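Local structure of beta-L-arabinobiosidase (Bacteroides thetaiotaomicron, 5MQR) at residues T429-V441 / Q451-K464. The protein is a multidomain glycoside hydrolase of plant pectin breakdown, named a beta-L-arabinobiosidase and possibly also having exo-alpha-sialidase activity. Numbering follows the deposited sequence.
With CA (calcium ion), chain J.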
ATOM      1  N   THR A 429      -7.973   5.772  12.867  1.00 29.60           N
ATOM      2  CA  THR A 429      -7.771   5.470  11.442  1.00 29.67           C
ATOM      3  C   THR A 429      -7.399   4.004  11.177  1.00 27.42           C
ATOM      4  O   THR A 429      -7.677   3.479  10.112  1.00 27.31           O
ATOM      5  CB  THR A 429      -6.647   6.395  10.855  1.00 30.83           C
ATOM      6  OG1 THR A 429      -5.480   6.343  11.693  1.00 32.69           O
ATOM      7  CG2 THR A 429      -7.103   7.851  10.776  1.00 31.38           C
ATOM      8  N   ASN A 430      -6.755   3.367  12.141  1.00 26.42           N
ATOM      9  CA  ASN A 430      -6.329   1.980  12.031  1.00 25.95           C
ATOM     10  C   ASN A 430      -7.289   0.961  12.672  1.00 24.64           C
ATOM     11  O   ASN A 430      -6.959  -0.235  12.713  1.00 24.57           O
ATOM     12  CB  ASN A 430      -4.959   1.827  12.687  1.00 26.81           C
ATOM     13  CG  ASN A 430      -3.882   2.578  11.957  1.00 27.97           C
ATOM     14  OD1 ASN A 430      -3.711   2.442  10.738  1.00 28.64           O
ATOM     15  ND2 ASN A 430      -3.135   3.365  12.693  1.00 28.92           N
ATOM     16  N   TRP A 431      -8.443   1.415  13.169  1.00 23.25           N
ATOM     17  CA  TRP A 431      -9.414   0.521  13.807  1.00 22.89           C
ATOM     18  C   TRP A 431     -10.691   0.462  13.010  1.00 22.78           C
ATOM     19  O   TRP A 431     -11.155   1.470  12.519  1.00 23.06           O
ATOM     20  CB  TRP A 431      -9.694   0.960  15.225  1.00 22.87           C
ATOM     21  CG  TRP A 431      -8.623   0.553  16.153  1.00 22.84           C
ATOM     22  CD1 TRP A 431      -7.446   1.197  16.371  1.00 23.22           C
ATOM     23  CD2 TRP A 431      -8.602  -0.612  16.974  1.00 23.11           C
ATOM     24  NE1 TRP A 431      -6.693   0.519  17.298  1.00 23.41           N
ATOM     25  CE2 TRP A 431      -7.381  -0.598  17.691  1.00 23.24           C
ATOM     26  CE3 TRP A 431      -9.516  -1.658  17.203  1.00 22.90           C
ATOM     27  CZ2 TRP A 431      -7.035  -1.593  18.606  1.00 23.44           C
ATOM     28  CZ3 TRP A 431      -9.187  -2.643  18.119  1.00 23.19           C
ATOM     29  CH2 TRP A 431      -7.944  -2.610  18.810  1.00 23.71           C
ATOM     30  N   ASN A 432     -11.208  -0.747  12.838  1.00 22.68           N
ATOM     31  CA  ASN A 432     -12.537  -0.969  12.282  1.00 23.06           C
ATOM     32  C   ASN A 432     -13.522  -0.982  13.438  1.00 23.66           C
ATOM     33  O   ASN A 432     -13.267  -1.613  14.451  1.00 24.54           O
ATOM     34  CB  ASN A 432     -12.557  -2.262  11.496  1.00 22.78           C
ATOM     35  CG  ASN A 432     -11.702  -2.159  10.243  1.00 22.40           C
ATOM     36  OD1 ASN A 432     -10.524  -1.787  10.307  1.00 22.11           O
ATOM     37  ND2 ASN A 432     -12.305  -2.397   9.101  1.00 22.57           N
ATOM     38  N   ILE A 433     -14.596  -0.215  13.308  1.00 23.31           N
ATOM     39  CA  ILE A 433     -15.497   0.059  14.404  1.00 23.12           C
ATOM     40  C   ILE A 433     -16.938  -0.171  13.924  1.00 22.70           C
ATOM     41  O   ILE A 433     -17.341   0.295  12.858  1.00 22.42           O
ATOM     42  CB  ILE A 433     -15.280   1.500  14.925  1.00 23.79           C
ATOM     43  CG1 ILE A 433     -13.925   1.620  15.612  1.00 23.96           C
ATOM     44  CG2 ILE A 433     -16.356   1.899  15.921  1.00 24.08           C
ATOM     45  CD1 ILE A 433     -13.589   3.036  15.995  1.00 24.76           C
ATOM     46  N   TYR A 434     -17.685  -0.905  14.742  1.00 22.30           N
ATOM     47  CA  TYR A 434     -19.094  -1.190  14.560  1.00 21.72           C
ATOM     48  C   TYR A 434     -19.781  -0.655  15.809  1.00 21.85           C
ATOM     49  O   TYR A 434     -19.561  -1.184  16.897  1.00 21.91           O
ATOM     50  CB  TYR A 434     -19.283  -2.708  14.440  1.00 21.70           C
ATOM     51  CG  TYR A 434     -20.722  -3.127  14.296  1.00 21.44           C
ATOM     52  CD1 TYR A 434     -21.411  -2.940  13.095  1.00 21.34           C
ATOM     53  CD2 TYR A 434     -21.393  -3.720  15.348  1.00 21.38           C
ATOM     54  CE1 TYR A 434     -22.738  -3.337  12.959  1.00 21.31           C
ATOM     55  CE2 TYR A 434     -22.712  -4.108  15.216  1.00 21.76           C
ATOM     56  CZ  TYR A 434     -23.388  -3.913  14.027  1.00 21.28           C
ATOM     57  OH  TYR A 434     -24.717  -4.278  13.917  1.00 21.39           O
ATOM     58  N   SER A 435     -20.597   0.393  15.657  1.00 21.70           N
ATOM     59  CA  SER A 435     -21.087   1.176  16.786  1.00 21.88           C
ATOM     60  C   SER A 435     -22.607   1.451  16.697  1.00 22.04           C
ATOM     61  O   SER A 435     -23.034   2.491  16.185  1.00 22.15           O
ATOM     62  CB  SER A 435     -20.274   2.461  16.918  1.00 21.78           C
ATOM     63  OG  SER A 435     -20.577   3.100  18.134  1.00 21.83           O
ATOM     64  N   PRO A 436     -23.427   0.477  17.159  1.00 22.17           N
ATOM     65  CA  PRO A 436     -24.879   0.690  17.290  1.00 22.77           C
ATOM     66  C   PRO A 436     -25.181   1.718  18.368  1.00 22.81           C
ATOM     67  O   PRO A 436     -24.383   1.891  19.276  1.00 22.37           O
ATOM     68  CB  PRO A 436     -25.408  -0.706  17.685  1.00 22.66           C
ATOM     69  CG  PRO A 436     -24.348  -1.657  17.260  1.00 22.15           C
ATOM     70  CD  PRO A 436     -23.069  -0.915  17.489  1.00 22.11           C
ATOM     71  N   VAL A 437     -26.320   2.396  18.255  1.00 23.84           N
ATOM     72  CA  VAL A 437     -26.694   3.481  19.197  1.00 24.27           C
ATOM     73  C   VAL A 437     -26.699   2.963  20.646  1.00 24.59           C
ATOM     74  O   VAL A 437     -26.225   3.654  21.549  1.00 25.14           O
ATOM     75  CB  VAL A 437     -28.066   4.140  18.846  1.00 24.87           C
ATOM     76  CG1 VAL A 437     -28.391   5.313  19.794  1.00 25.35           C
ATOM     77  CG2 VAL A 437     -28.050   4.669  17.422  1.00 24.77           C
ATOM     78  N   TRP A 438     -27.215   1.751  20.844  1.00 24.77           N
ATOM     79  CA  TRP A 438     -27.319   1.132  22.177  1.00 25.68           C
ATOM     80  C   TRP A 438     -26.158   0.197  22.533  1.00 25.53           C
ATOM     81  O   TRP A 438     -26.180  -0.445  23.585  1.00 25.35           O
ATOM     82  CB  TRP A 438     -28.667   0.415  22.325  1.00 26.31           C
ATOM     83  CG  TRP A 438     -29.823   1.355  22.563  1.00 27.61           C
ATOM     84  CD1 TRP A 438     -29.841   2.729  22.396  1.00 28.30           C
ATOM     85  CD2 TRP A 438     -31.150   0.996  22.980  1.00 28.34           C
ATOM     86  NE1 TRP A 438     -31.094   3.231  22.689  1.00 28.87           N
ATOM     87  CE2 TRP A 438     -31.913   2.195  23.054  1.00 28.84           C
ATOM     88  CE3 TRP A 438     -31.766  -0.216  23.298  1.00 28.55           C
ATOM     89  CZ2 TRP A 438     -33.241   2.218  23.457  1.00 29.19           C
ATOM     90  CZ3 TRP A 438     -33.112  -0.189  23.694  1.00 29.48           C
ATOM     91  CH2 TRP A 438     -33.825   1.027  23.766  1.00 29.60           C
ATOM     92  N   ALA A 439     -25.145   0.131  21.664  1.00 24.89           N
ATOM     93  CA  ALA A 439     -23.905  -0.546  21.979  1.00 24.65           C
ATOM     94  C   ALA A 439     -22.716   0.260  21.428  1.00 24.53           C
ATOM     95  O   ALA A 439     -21.935  -0.259  20.617  1.00 23.59           O
ATOM     96  CB  ALA A 439     -23.912  -1.975  21.407  1.00 24.18           C
ATOM     97  N   PRO A 440     -22.563   1.513  21.891  1.00 24.99           N
ATOM     98  CA  PRO A 440     -21.633   2.437  21.247  1.00 24.91           C
ATOM     99  C   PRO A 440     -20.185   2.187  21.607  1.00 24.95           C
ATOM    100  O   PRO A 440     -19.883   1.658  22.686  1.00 25.72           O
ATOM    101  CB  PRO A 440     -22.074   3.801  21.790  1.00 25.29           C
ATOM    102  CG  PRO A 440     -22.580   3.494  23.149  1.00 25.69           C
ATOM    103  CD  PRO A 440     -23.231   2.143  23.047  1.00 25.63           C
ATOM    104  N   VAL A 441     -19.300   2.545  20.688  1.00 24.43           N
ATOM    105  CA  VAL A 441     -17.877   2.512  20.921  1.00 24.28           C
ATOM    106  C   VAL A 441     -17.391   3.947  21.128  1.00 24.60           C
ATOM    107  O   VAL A 441     -17.801   4.830  20.401  1.00 24.44           O
ATOM    108  CB  VAL A 441     -17.172   1.858  19.717  1.00 23.92           C
ATOM    109  CG1 VAL A 441     -15.656   1.978  19.838  1.00 23.74           C
ATOM    110  CG2 VAL A 441     -17.613   0.411  19.595  1.00 23.69           C
ATOM    111  N   GLN A 451     -19.479  -0.301  25.028  1.00 26.46           N
ATOM    112  CA  GLN A 451     -20.674  -0.383  25.868  1.00 27.26           C
ATOM    113  C   GLN A 451     -21.758  -1.164  25.126  1.00 27.17           C
ATOM    114  O   GLN A 451     -21.754  -1.198  23.908  1.00 26.26           O
ATOM    115  CB  GLN A 451     -21.171   1.002  26.232  1.00 28.13           C
ATOM    116  CG  GLN A 451     -20.235   1.776  27.145  1.00 28.86           C
ATOM    117  CD  GLN A 451     -20.676   3.219  27.365  1.00 29.38           C
ATOM    118  OE1 GLN A 451     -20.872   3.977  26.410  1.00 29.72           O
ATOM    119  NE2 GLN A 451     -20.823   3.609  28.623  1.00 30.24           N
ATOM    120  N   ASP A 452     -22.642  -1.827  25.881  1.00 27.52           N
ATOM    121  CA  ASP A 452     -23.689  -2.679  25.333  1.00 27.62           C
ATOM    122  C   ASP A 452     -24.915  -2.769  26.286  1.00 28.63           C
ATOM    123  O   ASP A 452     -24.855  -3.424  27.348  1.00 28.45           O
ATOM    124  CB  ASP A 452     -23.120  -4.076  25.073  1.00 27.51           C
ATOM    125  CG  ASP A 452     -24.051  -4.976  24.245  1.00 27.02           C
ATOM    126  OD1 ASP A 452     -25.258  -4.716  24.112  1.00 26.76           O
ATOM    127  OD2 ASP A 452     -23.578  -6.010  23.744  1.00 26.81           O
ATOM    128  N   LYS A 453     -26.006  -2.118  25.886  1.00 28.31           N
ATOM    129  CA  LYS A 453     -27.296  -2.298  26.544  1.00 29.80           C
ATOM    130  C   LYS A 453     -28.344  -2.762  25.553  1.00 28.50           C
ATOM    131  O   LYS A 453     -29.530  -2.648  25.824  1.00 28.23           O
ATOM    132  CB  LYS A 453     -27.753  -1.012  27.244  1.00 31.26           C
ATOM    133  CG  LYS A 453     -27.996   0.139  26.290  1.00 32.20           C
ATOM    134  CD  LYS A 453     -28.581   1.349  26.991  1.00 34.19           C
ATOM    135  CE  LYS A 453     -27.601   2.032  27.913  1.00 35.45           C
ATOM    136  NZ  LYS A 453     -28.008   3.461  28.068  1.00 36.61           N
ATOM    137  N   ASP A 454     -27.902  -3.326  24.435  1.00 27.56           N
ATOM    138  CA  ASP A 454     -28.790  -3.673  23.349  1.00 27.20           C
ATOM    139  C   ASP A 454     -28.985  -5.170  23.371  1.00 26.80           C
ATOM    140  O   ASP A 454     -28.035  -5.895  23.139  1.00 26.55           O
ATOM    141  CB  ASP A 454     -28.182  -3.249  22.000  1.00 27.04           C
ATOM    142  CG  ASP A 454     -29.204  -3.294  20.848  1.00 26.99           C
ATOM    143  OD1 ASP A 454     -30.159  -4.114  20.916  1.00 26.11           O
ATOM    144  OD2 ASP A 454     -29.067  -2.470  19.894  1.00 27.05           O
ATOM    145  N   PRO A 455     -30.228  -5.647  23.583  1.00 27.11           N
ATOM    146  CA  PRO A 455     -30.472  -7.094  23.539  1.00 27.14           C
ATOM    147  C   PRO A 455     -30.318  -7.733  22.186  1.00 26.59           C
ATOM    148  O   PRO A 455     -30.290  -8.962  22.106  1.00 25.72           O
ATOM    149  CB  PRO A 455     -31.949  -7.225  23.946  1.00 27.78           C
ATOM    150  CG  PRO A 455     -32.292  -5.922  24.585  1.00 28.21           C
ATOM    151  CD  PRO A 455     -31.468  -4.907  23.868  1.00 27.59           C
ATOM    152  N   PHE A 456     -30.279  -6.911  21.140  1.00 26.45           N
ATOM    153  CA  PHE A 456     -30.272  -7.390  19.778  1.00 26.72           C
ATOM    154  C   PHE A 456     -29.004  -7.043  18.989  1.00 26.53           C
ATOM    155  O   PHE A 456     -28.933  -7.308  17.809  1.00 27.79           O
ATOM    156  CB  PHE A 456     -31.533  -6.870  19.074  1.00 26.68           C
ATOM    157  CG  PHE A 456     -32.797  -7.319  19.741  1.00 27.01           C
ATOM    158  CD1 PHE A 456     -33.268  -8.625  19.555  1.00 27.24           C
ATOM    159  CD2 PHE A 456     -33.473  -6.479  20.599  1.00 27.29           C
ATOM    160  CE1 PHE A 456     -34.406  -9.072  20.196  1.00 27.61           C
ATOM    161  CE2 PHE A 456     -34.624  -6.918  21.238  1.00 27.99           C
ATOM    162  CZ  PHE A 456     -35.089  -8.213  21.035  1.00 27.92           C
ATOM    163  N   ASP A 457     -27.998  -6.475  19.623  1.00 26.31           N
ATOM    164  CA  ASP A 457     -26.771  -6.114  18.916  1.00 25.63           C
ATOM    165  C   ASP A 457     -25.637  -5.999  19.930  1.00 25.08           C
ATOM    166  O   ASP A 457     -25.862  -6.185  21.132  1.00 25.94           O
ATOM    167  CB  ASP A 457     -26.965  -4.801  18.097  1.00 25.95           C
ATOM    168  CG  ASP A 457     -26.264  -4.844  16.722  1.00 25.76           C
ATOM    169  OD1 ASP A 457     -25.233  -5.559  16.603  1.00 25.82           O
ATOM    170  OD2 ASP A 457     -26.750  -4.179  15.775  1.00 26.01           O
ATOM    171  N   TYR A 458     -24.430  -5.707  19.441  1.00 24.12           N
ATOM    172  CA  TYR A 458     -23.258  -5.592  20.280  1.00 23.98           C
ATOM    173  C   TYR A 458     -22.312  -4.554  19.719  1.00 23.65           C
ATOM    174  O   TYR A 458     -22.465  -4.144  18.558  1.00 23.19           O
ATOM    175  CB  TYR A 458     -22.550  -6.945  20.395  1.00 23.76           C
ATOM    176  CG  TYR A 458     -22.486  -7.734  19.111  1.00 23.57           C
ATOM    177  CD1 TYR A 458     -21.676  -7.316  18.021  1.00 23.27           C
ATOM    178  CD2 TYR A 458     -23.198  -8.918  18.981  1.00 23.88           C
ATOM    179  CE1 TYR A 458     -21.625  -8.068  16.844  1.00 23.44           C
ATOM    180  CE2 TYR A 458     -23.135  -9.677  17.823  1.00 24.08           C
ATOM    181  CZ  TYR A 458     -22.355  -9.258  16.765  1.00 23.67           C
ATOM    182  OH  TYR A 458     -22.332 -10.054  15.654  1.00 24.55           O
ATOM    183  N   ALA A 459     -21.364  -4.139  20.564  1.00 23.81           N
ATOM    184  CA  ALA A 459     -20.252  -3.268  20.162  1.00 24.16           C
ATOM    185  C   ALA A 459     -19.169  -4.171  19.619  1.00 24.19           C
ATOM    186  O   ALA A 459     -19.002  -5.284  20.086  1.00 23.86           O
ATOM    187  CB  ALA A 459     -19.722  -2.460  21.337  1.00 24.35           C
ATOM    188  N   LYS A 460     -18.442  -3.699  18.622  1.00 25.32           N
ATOM    189  CA  LYS A 460     -17.376  -4.494  18.047  1.00 26.14           C
ATOM    190  C   LYS A 460     -16.303  -3.605  17.443  1.00 25.95           C
ATOM    191  O   LYS A 460     -16.623  -2.681  16.682  1.00 25.79           O
ATOM    192  CB  LYS A 460     -17.940  -5.437  17.000  1.00 27.31           C
ATOM    193  CG  LYS A 460     -16.953  -6.477  16.564  1.00 28.89           C
ATOM    194  CD  LYS A 460     -17.317  -7.042  15.223  1.00 30.91           C
ATOM    195  CE  LYS A 460     -16.840  -6.127  14.130  1.00 32.51           C
ATOM    196  NZ  LYS A 460     -17.592  -6.334  12.867  1.00 33.74           N
ATOM    197  N   VAL A 461     -15.042  -3.901  17.792  1.00 25.37           N
ATOM    198  CA  VAL A 461     -13.857  -3.288  17.191  1.00 24.87           C
ATOM    199  C   VAL A 461     -12.952  -4.400  16.622  1.00 25.37           C
ATOM    200  O   VAL A 461     -12.901  -5.488  17.193  1.00 24.78           O
ATOM    201  CB  VAL A 461     -13.117  -2.353  18.180  1.00 24.67           C
ATOM    202  CG1 VAL A 461     -14.049  -1.263  18.693  1.00 25.00           C
ATOM    203  CG2 VAL A 461     -12.554  -3.084  19.369  1.00 24.84           C
ATOM    204  N   GLU A 462     -12.307  -4.141  15.477  1.00 26.00           N
ATOM    205  CA  GLU A 462     -11.371  -5.062  14.832  1.00 26.55           C
ATOM    206  C   GLU A 462     -10.084  -4.284  14.547  1.00 25.93           C
ATOM    207  O   GLU A 462     -10.131  -3.200  13.960  1.00 24.84           O
ATOM    208  CB  GLU A 462     -11.845  -5.621  13.473  1.00 28.42           C
ATOM    209  CG  GLU A 462     -13.271  -6.108  13.336  1.00 31.68           C
ATOM    210  CD  GLU A 462     -13.516  -7.140  12.207  1.00 33.85           C
ATOM    211  OE1 GLU A 462     -12.672  -7.332  11.319  1.00 33.75           O
ATOM    212  OE2 GLU A 462     -14.587  -7.822  12.238  1.00 39.14           O
ATOM    213  N   ARG A 463      -8.945  -4.849  14.937  1.00 25.33           N
ATOM    214  CA  ARG A 463      -7.633  -4.297  14.563  1.00 25.17           C
ATOM    215  C   ARG A 463      -7.027  -5.179  13.474  1.00 24.39           C
ATOM    216  O   ARG A 463      -6.619  -6.319  13.732  1.00 23.60           O
ATOM    217  CB  ARG A 463      -6.697  -4.204  15.779  1.00 24.86           C
ATOM    218  CG  ARG A 463      -5.359  -3.554  15.520  1.00 24.76           C
ATOM    219  CD  ARG A 463      -5.502  -2.132  15.024  1.00 24.73           C
ATOM    220  NE  ARG A 463      -4.304  -1.294  15.138  1.00 24.30           N
ATOM    221  CZ  ARG A 463      -3.351  -1.157  14.212  1.00 24.31           C
ATOM    222  NH1 ARG A 463      -3.373  -1.840  13.069  1.00 24.65           N
ATOM    223  NH2 ARG A 463      -2.352  -0.315  14.429  1.00 23.91           N
ATOM    224  N   LYS A 464      -7.010  -4.667  12.249  1.00 24.08           N
ATOM    225  CA  LYS A 464      -6.318  -5.353  11.172  1.00 24.42           C
ATOM    226  C   LYS A 464      -4.791  -5.145  11.292  1.00 23.48           C
ATOM    227  O   LYS A 464      -4.327  -4.044  11.559  1.00 23.30           O
ATOM    228  CB  LYS A 464      -6.837  -4.868   9.828  1.00 25.30           C
ATOM    229  CG  LYS A 464      -6.551  -5.838   8.711  1.00 26.63           C
ATOM    230  CD  LYS A 464      -7.512  -5.649   7.539  1.00 27.14           C
ATOM    231  CE  LYS A 464      -7.328  -6.802   6.592  1.00 26.92           C
ATOM    232  NZ  LYS A 464      -8.125  -6.601   5.369  1.00 27.38           N
TER
HETATM  233 CA    CA J1209     -25.939  -6.947  23.381  1.00 28.68          CA
HETATM  234  O   HOH W   1      -5.206  -1.625  10.308  1.00 18.45           O
HETATM  235  O   HOH W   2      -8.101  -2.233  11.382  1.00 18.66           O
HETATM  236  O   HOH W   3     -28.274  -0.196  18.822  1.00 21.23           O
HETATM  237  O   HOH W   4     -18.712   3.549  24.595  1.00 25.49           O
HETATM  238  O   HOH W   5     -27.264  -8.782  22.409  1.00 24.56           O
HETATM  239  O   HOH W   6     -24.435  -8.841  23.164  1.00 21.70           O
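Val461 sits at the apolar centre between Trp431 and Val441: its CG2 lies 3.6 Å from CZ3 of Trp431, while its CG1 reaches CG1 of Val441 at 3.8 Å. Trp431 is also overlaid by the aliphatic part of Arg463. CB of Arg463 stands 3.7 Å from the centroid of the six-membered ring, only 13° off the normal, a CH-pi contact. With CG anti to the backbone N (chi1 -176°) and a bend at chi2, the chain runs on over the indole, and the guanidinium then receives CB of Asn430 over the centre of one face. An alanine in place of Arg463 would keep CB over the six-membered ring but would probably strip the indole of the cover from CD, leave Asn430 CB without the guanidinium and take from Asp417, which also pairs with the Trp431 side chain, its salt bridge.

Strands 431-435 and 460-464 run antiparallel at 167°, and the Asn432–Glu462 and Tyr434–Lys460 pairs each exchange two backbone hydrogen bonds. On the sheet face of those four residues, Tyr434 donates its OH to the syn lone pair of Asp457 OD2 at 2.8 Å; Thr356 also bonds this oxygen. Farther along, the 436-439 turn is tied to the calcium loop by Lys453 N to Trp438 O, 2.9 Å and nearly straight. Asp452 chelates calcium through both carboxylate oxygens, and OD1 also accepts Asp454 N in an Asx turn. The backbone oxygens of Asp454 and Asp457, two waters and Glu597 complete the site.

In the Sialidase-like CBM domain, strand 431-435 lies between 52-57, its parallel neighbour, and 460-468, which is flanked beyond by 564-570; Leu448 of strand 447-452 packs against Trp431, Val441 and Val461.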